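Local atomic coordinates of alpha-1,3-glucanase (Bacillus circulans, PDB entry 5ZRU), a protein that hydrolyses alpha-1,3-glucan as a family 87 glycoside hydrolase, the chain here being its catalytic unit, which carries bound calcium and zinc ions. Residues 54-59 with 163-168; 96-101 with 154-159; 303-308 with 337-342; 323-328 with 354-359; 462-467 with 497-502. All coordinates share one frame; numbering follows the deposited sequence.

Contact 1. Residues 54-59 with 163-168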
# COMPACT_ATOMS: atom_id res chain seq x y z
N TYR A 54 -14.75 -13.54 -0.27
CA TYR A 54 -14.30 -13.71 -1.65
C TYR A 54 -14.96 -14.95 -2.22
O TYR A 54 -15.61 -15.72 -1.51
CB TYR A 54 -12.77 -13.79 -1.75
CG TYR A 54 -12.15 -15.08 -1.23
CD1 TYR A 54 -11.92 -15.26 0.14
CD2 TYR A 54 -11.77 -16.09 -2.11
CE1 TYR A 54 -11.31 -16.44 0.61
CE2 TYR A 54 -11.17 -17.27 -1.64
CZ TYR A 54 -10.95 -17.43 -0.28
OH TYR A 54 -10.35 -18.59 0.18
N ILE A 55 -14.80 -15.14 -3.53
CA ILE A 55 -15.37 -16.28 -4.24
C ILE A 55 -14.27 -17.31 -4.45
O ILE A 55 -13.26 -17.03 -5.11
CB ILE A 55 -16.01 -15.87 -5.58
CG1 ILE A 55 -17.10 -14.84 -5.35
CG2 ILE A 55 -16.58 -17.10 -6.29
CD1 ILE A 55 -17.01 -13.67 -6.30
N ALA A 56 -14.46 -18.50 -3.91
CA ALA A 56 -13.54 -19.60 -4.15
C ALA A 56 -13.93 -20.33 -5.42
O ALA A 56 -15.12 -20.61 -5.65
CB ALA A 56 -13.52 -20.56 -2.96
N LEU A 57 -12.93 -20.62 -6.26
CA LEU A 57 -13.06 -21.43 -7.47
C LEU A 57 -12.29 -22.73 -7.26
O LEU A 57 -11.13 -22.86 -7.67
CB LEU A 57 -12.53 -20.67 -8.69
CG LEU A 57 -13.05 -19.23 -8.85
CD1 LEU A 57 -12.43 -18.55 -10.07
CD2 LEU A 57 -14.56 -19.21 -8.93
N PRO A 58 -12.90 -23.72 -6.59
CA PRO A 58 -12.13 -24.90 -6.18
C PRO A 58 -11.90 -25.91 -7.28
O PRO A 58 -10.96 -26.71 -7.17
CB PRO A 58 -12.98 -25.51 -5.06
CG PRO A 58 -14.04 -24.51 -4.76
CD PRO A 58 -14.24 -23.69 -5.98
N SER A 59 -12.71 -25.90 -8.34
CA SER A 59 -12.71 -27.00 -9.29
C SER A 59 -13.00 -26.48 -10.68
O SER A 59 -13.59 -25.41 -10.86
CB SER A 59 -13.76 -28.06 -8.90
OG SER A 59 -15.04 -27.45 -8.74
N SER A 163 -5.13 -28.67 -10.45
CA SER A 163 -5.88 -29.04 -9.26
C SER A 163 -6.01 -27.92 -8.25
O SER A 163 -6.56 -28.15 -7.16
CB SER A 163 -5.22 -30.23 -8.55
OG SER A 163 -5.20 -31.38 -9.36
N LEU A 164 -5.47 -26.74 -8.53
CA LEU A 164 -5.36 -25.71 -7.50
C LEU A 164 -6.70 -25.03 -7.29
O LEU A 164 -7.45 -24.78 -8.23
CB LEU A 164 -4.29 -24.68 -7.87
CG LEU A 164 -2.90 -25.20 -8.22
CD1 LEU A 164 -1.95 -24.05 -8.54
CD2 LEU A 164 -2.35 -26.07 -7.10
N GLU A 165 -7.00 -24.71 -6.03
CA GLU A 165 -8.13 -23.85 -5.72
C GLU A 165 -7.68 -22.40 -5.82
O GLU A 165 -6.69 -22.01 -5.19
CB GLU A 165 -8.69 -24.14 -4.33
CG GLU A 165 -9.68 -23.07 -3.83
CD GLU A 165 -10.48 -23.50 -2.60
OE1 GLU A 165 -10.68 -24.72 -2.41
OE2 GLU A 165 -10.90 -22.62 -1.82
N TYR A 166 -8.40 -21.63 -6.61
CA TYR A 166 -8.17 -20.20 -6.74
C TYR A 166 -9.25 -19.46 -5.98
O TYR A 166 -10.32 -19.99 -5.70
CB TYR A 166 -8.17 -19.79 -8.22
CG TYR A 166 -7.08 -20.42 -9.03
CD1 TYR A 166 -7.24 -21.69 -9.57
CD2 TYR A 166 -5.89 -19.75 -9.27
CE1 TYR A 166 -6.23 -22.27 -10.31
CE2 TYR A 166 -4.89 -20.32 -10.01
CZ TYR A 166 -5.07 -21.59 -10.54
OH TYR A 166 -4.07 -22.16 -11.28
N GLY A 167 -8.97 -18.22 -5.63
CA GLY A 167 -9.98 -17.33 -5.09
C GLY A 167 -9.97 -16.02 -5.85
O GLY A 167 -8.91 -15.52 -6.22
N VAL A 168 -11.16 -15.47 -6.08
CA VAL A 168 -11.28 -14.16 -6.72
C VAL A 168 -11.99 -13.22 -5.76
O VAL A 168 -13.14 -13.48 -5.36
CB VAL A 168 -12.02 -14.23 -8.07
CG1 VAL A 168 -12.07 -12.85 -8.71
CG2 VAL A 168 -11.32 -15.21 -8.99
O HOH W 1 -9.63 -20.09 -1.95
O HOH W 2 -8.96 -28.01 -5.90

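Contact 2. Residues 96-101 with 154-159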
# COMPACT_ATOMS: atom_id res chain seq x y z
N LEU A 96 -6.13 -18.55 -14.70
CA LEU A 96 -7.59 -18.54 -14.75
C LEU A 96 -8.01 -18.05 -16.13
O LEU A 96 -7.28 -17.29 -16.78
CB LEU A 96 -8.20 -17.66 -13.65
CG LEU A 96 -8.22 -18.23 -12.23
CD1 LEU A 96 -8.67 -17.17 -11.23
CD2 LEU A 96 -9.14 -19.46 -12.13
N ASP A 97 -9.19 -18.48 -16.57
CA ASP A 97 -9.72 -18.14 -17.89
C ASP A 97 -10.71 -16.99 -17.78
O ASP A 97 -11.42 -16.85 -16.78
CB ASP A 97 -10.42 -19.35 -18.53
CG ASP A 97 -9.43 -20.43 -18.97
OD1 ASP A 97 -8.22 -20.17 -19.01
OD2 ASP A 97 -9.88 -21.56 -19.27
N VAL A 98 -10.76 -16.16 -18.82
CA VAL A 98 -11.65 -15.01 -18.90
C VAL A 98 -12.58 -15.21 -20.08
O VAL A 98 -12.11 -15.47 -21.20
CB VAL A 98 -10.86 -13.70 -19.05
CG1 VAL A 98 -11.80 -12.49 -19.10
CG2 VAL A 98 -9.83 -13.56 -17.93
N TYR A 99 -13.88 -15.10 -19.84
CA TYR A 99 -14.89 -15.14 -20.89
C TYR A 99 -15.66 -13.83 -20.91
O TYR A 99 -15.94 -13.26 -19.85
CB TYR A 99 -15.89 -16.30 -20.69
CG TYR A 99 -15.27 -17.68 -20.77
CD1 TYR A 99 -14.58 -18.22 -19.69
CD2 TYR A 99 -15.40 -18.45 -21.91
CE1 TYR A 99 -14.02 -19.48 -19.76
CE2 TYR A 99 -14.85 -19.72 -21.99
CZ TYR A 99 -14.16 -20.22 -20.91
OH TYR A 99 -13.60 -21.48 -20.98
N VAL A 100 -15.99 -13.35 -22.10
CA VAL A 100 -16.85 -12.18 -22.25
C VAL A 100 -18.06 -12.62 -23.05
O VAL A 100 -17.93 -13.08 -24.19
CB VAL A 100 -16.13 -11.02 -22.94
CG1 VAL A 100 -17.08 -9.82 -23.04
CG2 VAL A 100 -14.89 -10.64 -22.16
N ASN A 101 -19.25 -12.47 -22.46
CA ASN A 101 -20.49 -12.88 -23.10
C ASN A 101 -20.40 -14.32 -23.60
O ASN A 101 -20.93 -14.67 -24.65
CB ASN A 101 -20.85 -11.92 -24.24
CG ASN A 101 -21.06 -10.50 -23.74
OD1 ASN A 101 -21.66 -10.29 -22.69
ND2 ASN A 101 -20.57 -9.52 -24.49
N ILE A 154 -18.51 -10.44 -17.83
CA ILE A 154 -17.13 -10.93 -17.77
C ILE A 154 -17.08 -12.01 -16.70
O ILE A 154 -17.55 -11.81 -15.57
CB ILE A 154 -16.13 -9.79 -17.52
CG1 ILE A 154 -14.70 -10.35 -17.38
CG2 ILE A 154 -16.58 -8.94 -16.33
CD1 ILE A 154 -13.58 -9.29 -17.47
N ARG A 155 -16.59 -13.18 -17.09
CA ARG A 155 -16.56 -14.35 -16.23
C ARG A 155 -15.11 -14.73 -16.00
O ARG A 155 -14.33 -14.78 -16.95
CB ARG A 155 -17.33 -15.52 -16.84
CG ARG A 155 -17.14 -16.83 -16.09
CD ARG A 155 -17.82 -18.00 -16.77
NE ARG A 155 -19.26 -17.82 -16.86
CZ ARG A 155 -20.13 -18.82 -17.05
NH1 ARG A 155 -19.69 -20.07 -17.14
NH2 ARG A 155 -21.42 -18.56 -17.13
N ILE A 156 -14.76 -14.98 -14.74
CA ILE A 156 -13.48 -15.56 -14.36
C ILE A 156 -13.75 -17.02 -14.00
O ILE A 156 -14.53 -17.30 -13.08
CB ILE A 156 -12.85 -14.82 -13.17
CG1 ILE A 156 -12.79 -13.30 -13.42
CG2 ILE A 156 -11.48 -15.39 -12.86
CD1 ILE A 156 -12.06 -12.89 -14.69
N GLN A 157 -13.10 -17.95 -14.69
CA GLN A 157 -13.45 -19.36 -14.53
C GLN A 157 -12.20 -20.22 -14.41
O GLN A 157 -11.22 -20.03 -15.14
CB GLN A 157 -14.31 -19.83 -15.72
CG GLN A 157 -14.67 -21.31 -15.69
CD GLN A 157 -15.76 -21.67 -16.69
OE1 GLN A 157 -16.75 -20.95 -16.83
NE2 GLN A 157 -15.57 -22.78 -17.39
N LYS A 158 -12.25 -21.17 -13.48
CA LYS A 158 -11.19 -22.17 -13.38
C LYS A 158 -11.37 -23.24 -14.45
O LYS A 158 -12.48 -23.74 -14.67
CB LYS A 158 -11.18 -22.80 -11.99
CG LYS A 158 -10.15 -23.90 -11.86
CD LYS A 158 -10.14 -24.52 -10.47
CE LYS A 158 -9.42 -25.88 -10.48
NZ LYS A 158 -7.95 -25.78 -10.79
N SER A 159 -10.28 -23.60 -15.12
CA SER A 159 -10.31 -24.56 -16.21
C SER A 159 -9.90 -25.94 -15.70
O SER A 159 -9.77 -26.17 -14.49
CB SER A 159 -9.39 -24.11 -17.34
OG SER A 159 -8.03 -24.32 -17.00
O HOH W 3 -6.78 -21.82 -17.12

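Contact 3. Residues 303-308 with 337-342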
# COMPACT_ATOMS: atom_id res chain seq x y z
N ASP A 303 16.56 6.05 -2.50
CA ASP A 303 17.72 6.92 -2.28
C ASP A 303 17.42 8.41 -2.46
O ASP A 303 16.59 8.94 -1.71
CB ASP A 303 18.89 6.44 -3.14
CG ASP A 303 19.33 5.04 -2.73
OD1 ASP A 303 19.49 4.82 -1.51
OD2 ASP A 303 19.48 4.17 -3.61
N ASN A 304 18.07 9.12 -3.40
CA ASN A 304 18.11 10.59 -3.39
C ASN A 304 17.12 11.19 -4.40
O ASN A 304 17.38 11.19 -5.61
CB ASN A 304 19.52 11.10 -3.69
CG ASN A 304 20.57 10.51 -2.78
OD1 ASN A 304 21.55 9.94 -3.24
ND2 ASN A 304 20.37 10.66 -1.48
N PHE A 305 16.03 11.77 -3.90
CA PHE A 305 14.95 12.22 -4.77
C PHE A 305 14.99 13.72 -5.06
O PHE A 305 14.13 14.22 -5.79
CB PHE A 305 13.59 11.85 -4.15
CG PHE A 305 13.23 10.37 -4.21
CD1 PHE A 305 13.90 9.44 -3.42
CD2 PHE A 305 12.19 9.93 -5.02
CE1 PHE A 305 13.55 8.09 -3.45
CE2 PHE A 305 11.82 8.57 -5.05
CZ PHE A 305 12.51 7.65 -4.27
N GLY A 306 15.94 14.47 -4.50
CA GLY A 306 16.10 15.86 -4.90
C GLY A 306 15.04 16.80 -4.33
O GLY A 306 14.45 16.55 -3.28
N THR A 307 14.80 17.90 -5.05
CA THR A 307 13.97 19.01 -4.59
C THR A 307 12.85 19.29 -5.58
O THR A 307 13.10 19.48 -6.77
CB THR A 307 14.83 20.27 -4.38
OG1 THR A 307 15.74 20.06 -3.30
CG2 THR A 307 13.95 21.48 -4.04
N ASN A 308 11.62 19.35 -5.06
CA ASN A 308 10.40 19.52 -5.87
C ASN A 308 10.28 18.48 -6.98
O ASN A 308 9.80 18.77 -8.07
CB ASN A 308 10.30 20.93 -6.45
CG ASN A 308 9.93 21.95 -5.40
OD1 ASN A 308 9.53 21.58 -4.30
ND2 ASN A 308 10.07 23.23 -5.73
N ASN A 337 13.23 17.21 -0.51
CA ASN A 337 12.41 18.32 -0.04
C ASN A 337 11.38 18.60 -1.13
O ASN A 337 11.75 18.84 -2.28
CB ASN A 337 13.28 19.55 0.22
CG ASN A 337 12.60 20.59 1.10
OD1 ASN A 337 11.56 20.36 1.70
ND2 ASN A 337 13.23 21.76 1.19
N GLY A 338 10.10 18.55 -0.77
CA GLY A 338 9.06 18.86 -1.74
C GLY A 338 8.73 17.78 -2.74
O GLY A 338 8.16 18.07 -3.79
N LEU A 339 9.08 16.53 -2.46
CA LEU A 339 8.71 15.44 -3.35
C LEU A 339 7.19 15.25 -3.35
O LEU A 339 6.55 15.31 -2.31
CB LEU A 339 9.39 14.14 -2.91
CG LEU A 339 8.90 12.86 -3.60
CD1 LEU A 339 9.33 12.82 -5.07
CD2 LEU A 339 9.42 11.64 -2.86
N VAL A 340 6.63 15.03 -4.53
CA VAL A 340 5.21 14.69 -4.66
C VAL A 340 5.10 13.34 -5.35
O VAL A 340 5.60 13.16 -6.47
CB VAL A 340 4.43 15.77 -5.43
CG1 VAL A 340 2.96 15.33 -5.60
CG2 VAL A 340 4.51 17.09 -4.67
N ILE A 341 4.44 12.40 -4.69
CA ILE A 341 4.04 11.13 -5.27
C ILE A 341 2.53 11.21 -5.46
O ILE A 341 1.80 11.45 -4.50
CB ILE A 341 4.43 9.96 -4.36
CG1 ILE A 341 5.95 9.89 -4.20
CG2 ILE A 341 3.87 8.64 -4.90
CD1 ILE A 341 6.39 8.92 -3.07
N GLU A 342 2.05 11.07 -6.70
CA GLU A 342 0.62 11.24 -6.88
C GLU A 342 0.09 10.36 -8.00
O GLU A 342 0.85 9.90 -8.86
CB GLU A 342 0.24 12.71 -7.16
CG GLU A 342 0.81 13.27 -8.45
CD GLU A 342 0.55 14.77 -8.61
OE1 GLU A 342 -0.31 15.32 -7.88
OE2 GLU A 342 1.21 15.40 -9.46
O HOH W 4 15.51 22.02 -0.75

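Contact 4. Residues 323-328 with 354-359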
# COMPACT_ATOMS: atom_id res chain seq x y z
N PHE A 323 8.16 2.77 -2.26
CA PHE A 323 9.11 3.88 -2.21
C PHE A 323 9.83 3.87 -0.88
O PHE A 323 9.19 3.76 0.17
CB PHE A 323 8.39 5.25 -2.32
CG PHE A 323 7.79 5.54 -3.67
CD1 PHE A 323 6.64 4.89 -4.09
CD2 PHE A 323 8.37 6.48 -4.50
CE1 PHE A 323 6.07 5.18 -5.32
CE2 PHE A 323 7.81 6.78 -5.73
CZ PHE A 323 6.66 6.13 -6.14
N TRP A 324 11.15 4.05 -0.90
CA TRP A 324 11.89 4.37 0.33
C TRP A 324 12.70 5.63 0.08
O TRP A 324 13.76 5.59 -0.56
CB TRP A 324 12.79 3.22 0.77
CG TRP A 324 13.30 3.44 2.16
CD1 TRP A 324 14.39 4.19 2.54
CD2 TRP A 324 12.71 2.94 3.37
NE1 TRP A 324 14.51 4.18 3.92
CE2 TRP A 324 13.50 3.41 4.44
CE3 TRP A 324 11.60 2.13 3.64
CZ2 TRP A 324 13.20 3.10 5.78
CZ3 TRP A 324 11.32 1.82 4.97
CH2 TRP A 324 12.11 2.30 6.01
N VAL A 325 12.21 6.77 0.57
CA VAL A 325 12.83 8.06 0.30
C VAL A 325 13.79 8.36 1.44
O VAL A 325 13.38 8.56 2.58
CB VAL A 325 11.77 9.16 0.16
CG1 VAL A 325 12.41 10.48 -0.29
CG2 VAL A 325 10.72 8.71 -0.84
N GLY A 326 15.09 8.37 1.13
CA GLY A 326 16.06 8.63 2.18
C GLY A 326 17.50 8.42 1.76
O GLY A 326 17.82 7.45 1.06
N ASP A 327 18.36 9.33 2.19
CA ASP A 327 19.78 9.28 1.86
C ASP A 327 20.55 8.52 2.93
O ASP A 327 20.45 8.84 4.12
CB ASP A 327 20.36 10.68 1.74
CG ASP A 327 21.86 10.65 1.56
OD1 ASP A 327 22.32 9.96 0.62
OD2 ASP A 327 22.57 11.30 2.35
N TYR A 328 21.35 7.54 2.49
CA TYR A 328 22.28 6.84 3.37
C TYR A 328 23.71 6.95 2.88
O TYR A 328 24.60 6.30 3.44
CB TYR A 328 21.87 5.37 3.51
CG TYR A 328 20.47 5.26 4.04
CD1 TYR A 328 20.22 5.23 5.40
CD2 TYR A 328 19.38 5.24 3.17
CE1 TYR A 328 18.94 5.17 5.90
CE2 TYR A 328 18.09 5.18 3.65
CZ TYR A 328 17.87 5.14 5.01
OH TYR A 328 16.58 5.08 5.49
N VAL A 354 5.01 3.46 1.10
CA VAL A 354 5.90 4.62 0.98
C VAL A 354 6.43 4.95 2.36
O VAL A 354 5.65 5.07 3.31
CB VAL A 354 5.20 5.87 0.40
CG1 VAL A 354 6.20 7.07 0.35
CG2 VAL A 354 4.60 5.60 -0.97
N ASN A 355 7.74 5.11 2.48
CA ASN A 355 8.31 5.64 3.71
C ASN A 355 9.14 6.89 3.39
O ASN A 355 10.07 6.83 2.59
CB ASN A 355 9.16 4.59 4.43
CG ASN A 355 9.43 4.96 5.88
OD1 ASN A 355 9.89 6.06 6.19
ND2 ASN A 355 9.12 4.04 6.78
N PHE A 356 8.76 8.01 4.01
CA PHE A 356 9.53 9.26 3.99
C PHE A 356 10.49 9.23 5.18
O PHE A 356 10.09 9.53 6.30
CB PHE A 356 8.60 10.46 4.09
CG PHE A 356 7.80 10.74 2.84
CD1 PHE A 356 8.17 10.21 1.61
CD2 PHE A 356 6.67 11.56 2.89
CE1 PHE A 356 7.42 10.49 0.45
CE2 PHE A 356 5.93 11.85 1.74
CZ PHE A 356 6.32 11.31 0.52
N ALA A 357 11.75 8.88 4.94
CA ALA A 357 12.70 8.66 6.03
C ALA A 357 13.87 9.65 5.93
O ALA A 357 13.96 10.45 5.00
CB ALA A 357 13.21 7.22 6.02
N GLN A 358 14.76 9.59 6.92
CA GLN A 358 16.05 10.31 6.83
C GLN A 358 15.87 11.80 6.56
O GLN A 358 16.60 12.39 5.76
CB GLN A 358 16.94 9.68 5.76
CG GLN A 358 17.59 8.38 6.20
CD GLN A 358 18.57 8.63 7.32
OE1 GLN A 358 18.23 8.51 8.50
NE2 GLN A 358 19.80 8.99 6.96
N GLY A 359 14.88 12.41 7.22
CA GLY A 359 14.68 13.83 7.12
C GLY A 359 13.93 14.31 5.90
O GLY A 359 13.86 15.52 5.67
O HOH W 5 17.39 11.87 3.31

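Contact 5. Residues 462-467 with 497-502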
# COMPACT_ATOMS: atom_id res chain seq x y z
N GLY A 462 -8.45 -1.83 12.83
CA GLY A 462 -8.11 -2.29 14.16
C GLY A 462 -7.94 -3.80 14.16
O GLY A 462 -8.20 -4.49 13.17
N THR A 463 -7.49 -4.34 15.29
CA THR A 463 -7.30 -5.79 15.36
C THR A 463 -7.26 -6.23 16.82
O THR A 463 -6.99 -5.44 17.73
CB THR A 463 -6.01 -6.24 14.65
OG1 THR A 463 -6.00 -7.68 14.55
CG2 THR A 463 -4.77 -5.77 15.45
N SER A 464 -7.51 -7.52 17.02
CA SER A 464 -7.20 -8.18 18.28
C SER A 464 -5.91 -8.98 18.22
O SER A 464 -5.47 -9.51 19.25
CB SER A 464 -8.35 -9.11 18.70
OG SER A 464 -9.49 -8.38 19.16
N ARG A 465 -5.28 -9.09 17.05
CA ARG A 465 -4.08 -9.93 16.93
C ARG A 465 -3.07 -9.32 15.95
O ARG A 465 -3.06 -9.66 14.76
CB ARG A 465 -4.46 -11.34 16.50
CG ARG A 465 -3.30 -12.31 16.67
CD ARG A 465 -3.58 -13.65 16.05
NE ARG A 465 -2.47 -14.56 16.32
CZ ARG A 465 -2.40 -15.80 15.86
NH1 ARG A 465 -3.38 -16.27 15.11
NH2 ARG A 465 -1.36 -16.57 16.15
N ASP A 466 -2.22 -8.44 16.46
CA ASP A 466 -1.06 -8.01 15.69
C ASP A 466 0.00 -9.10 15.78
O ASP A 466 -0.27 -10.22 16.22
CB ASP A 466 -0.58 -6.63 16.16
CG ASP A 466 -0.03 -6.62 17.58
OD1 ASP A 466 0.06 -7.68 18.22
OD2 ASP A 466 0.34 -5.52 18.04
N LEU A 467 1.23 -8.80 15.38
CA LEU A 467 2.27 -9.82 15.38
C LEU A 467 2.81 -10.11 16.78
O LEU A 467 3.65 -11.01 16.92
CB LEU A 467 3.40 -9.42 14.44
CG LEU A 467 2.95 -9.38 12.97
CD1 LEU A 467 4.10 -8.95 12.08
CD2 LEU A 467 2.42 -10.75 12.54
N THR A 497 -15.22 -1.33 13.62
CA THR A 497 -13.88 -1.64 14.11
C THR A 497 -13.83 -3.04 14.72
O THR A 497 -14.78 -3.48 15.38
CB THR A 497 -13.45 -0.58 15.12
OG1 THR A 497 -13.23 0.67 14.44
CG2 THR A 497 -12.15 -1.00 15.84
N GLN A 498 -12.71 -3.73 14.49
CA GLN A 498 -12.56 -5.11 14.95
C GLN A 498 -12.54 -5.19 16.47
O GLN A 498 -13.31 -5.94 17.07
CB GLN A 498 -11.28 -5.71 14.35
CG GLN A 498 -11.31 -5.70 12.80
CD GLN A 498 -10.11 -6.40 12.17
OE1 GLN A 498 -9.51 -7.29 12.76
NE2 GLN A 498 -9.77 -5.99 10.95
N ARG A 499 -11.65 -4.43 17.12
CA ARG A 499 -11.63 -4.38 18.58
C ARG A 499 -12.01 -2.97 19.02
O ARG A 499 -13.15 -2.55 18.81
CB ARG A 499 -10.28 -4.84 19.13
CG ARG A 499 -10.29 -5.13 20.66
CD ARG A 499 -11.31 -6.24 21.04
NE ARG A 499 -11.17 -6.63 22.45
CZ ARG A 499 -10.23 -7.46 22.90
NH1 ARG A 499 -9.36 -7.99 22.05
NH2 ARG A 499 -10.15 -7.76 24.20
N SER A 500 -11.09 -2.20 19.63
CA SER A 500 -11.44 -0.85 20.07
C SER A 500 -11.12 0.18 18.99
O SER A 500 -10.13 0.07 18.26
CB SER A 500 -10.72 -0.49 21.37
OG SER A 500 -11.19 -1.31 22.44
N ALA A 501 -11.98 1.21 18.88
CA ALA A 501 -11.80 2.20 17.83
C ALA A 501 -10.56 3.06 18.05
O ALA A 501 -9.77 3.29 17.12
CB ALA A 501 -13.05 3.09 17.72
N ILE A 502 -10.36 3.57 19.26
CA ILE A 502 -9.23 4.44 19.57
C ILE A 502 -8.52 3.87 20.79
O ILE A 502 -9.16 3.63 21.82
CB ILE A 502 -9.68 5.88 19.83
CG1 ILE A 502 -10.47 6.41 18.64
CG2 ILE A 502 -8.49 6.78 20.10
CD1 ILE A 502 -11.15 7.74 18.93
O HOH W 6 -7.06 -8.06 12.06
O HOH W 7 -9.31 -8.84 15.02
O HOH W 8 -6.34 -9.01 21.85

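Contact 1. Residues 54-59 with 163-168
L57 with Y166 and I55 with V168 are the hydrogen-bonded pairs of two antiparallel strands in the D1 part of the catalytic unit, a beta-sandwich consistent with the galactose-binding-domain clan. Ahead of its strand, S163 is tied to the partner segment by a water that donates to S163 O and to P58 O. L164 O accepts from K158 NZ, which also forms a salt bridge with D162. E165 makes the first side-chain contact: CG stands anti to the backbone N (chi1 167°) and the chain stays extended, which lays the carboxylate across P58 and over to A56. OE1 rests 3.6 Å from P58 CB, while OE2 lies 3.5 Å from A56 CB. A second water donates to E165 OE2 and also bonds Y54 OH in the plane of that ring. Y166 accepts from L57 N on its O at 2.7 Å. The return bond, Y166 N to L57 O, stretches to 3.2 Å, with the donor 46° above the carbonyl plane. The Y166 ring leads away from L57, and its OH is held by D162 and the backbone N of S95. G167 sits opposite A56 in a non-hydrogen-bonded pair, and the edge of the Y54 ring fills the place of a side chain, Y54 CE2 lying 3.6 Å from G167 CA. Y54, whose side chain lies near the calcium ligand D169, packs edge-to-face with F137. V168 closes the pairing with two bonds to I55. On the face shared with L57 and Y166, against L96 of the opposing sheet, V168 CG2 meets L57 CD1 at 3.7 Å.

Contact 2. Residues 96-101 with 154-159
In the five-stranded sheet of the D1 beta-sandwich, D97 pairs with Q157 and Y99 with R155, antiparallel and hydrogen-bonded. All four backbone N-H...O bonds are nearly straight, the shortest being R155 N to Y99 O at 2.8 Å. Apolar contacts occupy the face turned to the other sheet. L96 CD1 meets I156 CG2 at 3.7 Å, the side chains crossing nearly at right angles, and V98 fits between its neighbours, CG1 against I154 CG1 and CG2 against I156 CD1. W142 and V168 of the opposing sheet cover this layer. Polar and aromatic groups take the other face, where Y99 CE1 lies 4.1 Å from Q157 CB, ring and amide planes 31° apart. Q157 runs out extended with CG anti to N (chi1 177°), R155 bends at chi3 (-62°), and Q157 OE1 accepts from R155 NH1 at 3.1 Å in the guanidinium plane; R155 NE goes to Q65, and Y63 adds a cation-pi contact. An alanine in place of Q157 removes this acceptor, and the guanidinium, though still bonded to Q65, would probably be freer to turn. D97 OD1 bonds T107 and S159 OG bonds A161 N, while a water donates to D97 OD1 and lies 2.8 Å from S159 OG.

Contact 3. Residues 303-308 with 337-342
N337 bonds to the backbone on both sides of T307. Its N-H donates to G306 O at 3.1 Å, and its carbonyl O accepts from N308 N at 2.8 Å, the donor lying in the carbonyl plane. N337 O also takes a C-H contact from T307 CA at 3.2 Å, so it is approached by two hydrogens from the neighbouring turn. A similar contact joins N308 CA to G338 O. The N337 side chain is bonded at both ends: OD1 by N362 ND2, while ND2 donates at 3.0 Å to a water that sits 3.2 Å from T307 OG1. Other backbone groups find partners among neighbouring side chains: F305 O with S309 OG, L339 N with S363 OG, N308 O with Q276 NE2. G338 faces N308, whose OD1 is 3.8 Å from G338 CA and leaves no room for a CB; the G338 phi of 78° also favours glycine. Beneath this polar rim, L339 has CG anti to its N (chi1 169°), which brings CD2 to 3.9 Å from F305 CD2 in the interior, where V325 touches both residues. T307 bonds on to G275 and G338 to S361, the coil-on-coil bonding found at the corners of a parallel beta-helix, as in the pectate-lyase-like clan.

Contact 4. Residues 323-328 with 354-359
N355 CB lies over one face of the W324 indole, 3.8 Å from the centroid of the six-membered ring in a CH-pi contact, and the N355 amide is turned 32° from the ring plane. At the indole edge, in plane, NE1 donates to Y328 OH at 2.7 Å. The W324 CG stands anti to the backbone N (chi1 -168°), and this swings the ring alongside N355 with A357 CB 3.9 Å from NE1. An alanine in place of W324 removes the indole, and would probably leave N355 CB uncovered on that side and Y328 freer to turn. The F356 ring receives V325 CG2 at its edge, while F323 CD1 packs on V354 CG2; the F323 ring also stacks with F301. These side chains belong to neighbouring rungs of the D2 parallel beta-helix, whose strands 323-325 and 354-357 run almost exactly parallel. N355 N donates to F323 O at 3.0 Å, and V325 carries two more bonds, N to N355 O and O from A357 N. N355 ND2 turns to D352, a calcium ligand. Past the strands, Q358 CG comes 3.5 Å from Y328 CZ, the amide and ring planes only 14° apart. Q358 OE1 bonds S383 OG, and Q358 NE2 donates to D327 O at 2.9 Å.

Contact 5. Residues 462-467 with 497-502
R499 starts with CG anti to its backbone N (chi1 -167°) and then bends at chi2 (60°), folding the guanidinium back to S464, whose OG stands beside its own N (chi1 -73°). R499 NH1 donates to S464 OG at 2.9 Å, the hydroxyl lying at the guanidinium edge a little off its plane. S464 OG also bonds D526 OD2, while R499 NH2 goes to T530 O and H537 O, so the arginine ties its own loop to that of S464 and to the loop holding D526, T530 and H537. R499 CD lies 3.4 Å from S464 OG, and R499 CB touches T463 O. Q498 works mostly through water. Its OE1 accepts from two waters, each 2.7 Å away, of which one bonds T463 OG1 and the other takes the N-H of S464; Q498 NE2 turns to N460 O. T463 OG1 also accepts from R465 N at 3.0 Å, an ST turn that shapes the first loop. R465 O bonds Q42 NE2 and Q498 touches F40; Q42 and F40 lie in the D1 region. The two segments are loops that join strands within successive turns of the D2 parallel beta-helix; here loops of two successive coils pack on each other and meet the D1 region.

Overall arrangement
The chain builds D1 first and D2 afterwards, and the contacts follow that order. Contact 2 is nested inside the loop closed by contact 1. Their centres are 13 Å apart, one in each sheet of the D1 beta-sandwich, and K158 CD packs against L57 O between them. The segments of contacts 3 and 4 alternate along the chain in the D2 beta-helix, with centres 10 Å apart; N304 ND2 bonds D327 OD1, and I341 packs on F323, so they lock consecutive coils. They lie across the chain's centre from contacts 1 and 2, about 39 to 42 Å away between centres. Contact 5, last in sequence, lies farther along the beta-helix, 28 Å from contact 4 and 29 Å from contact 1 between centres.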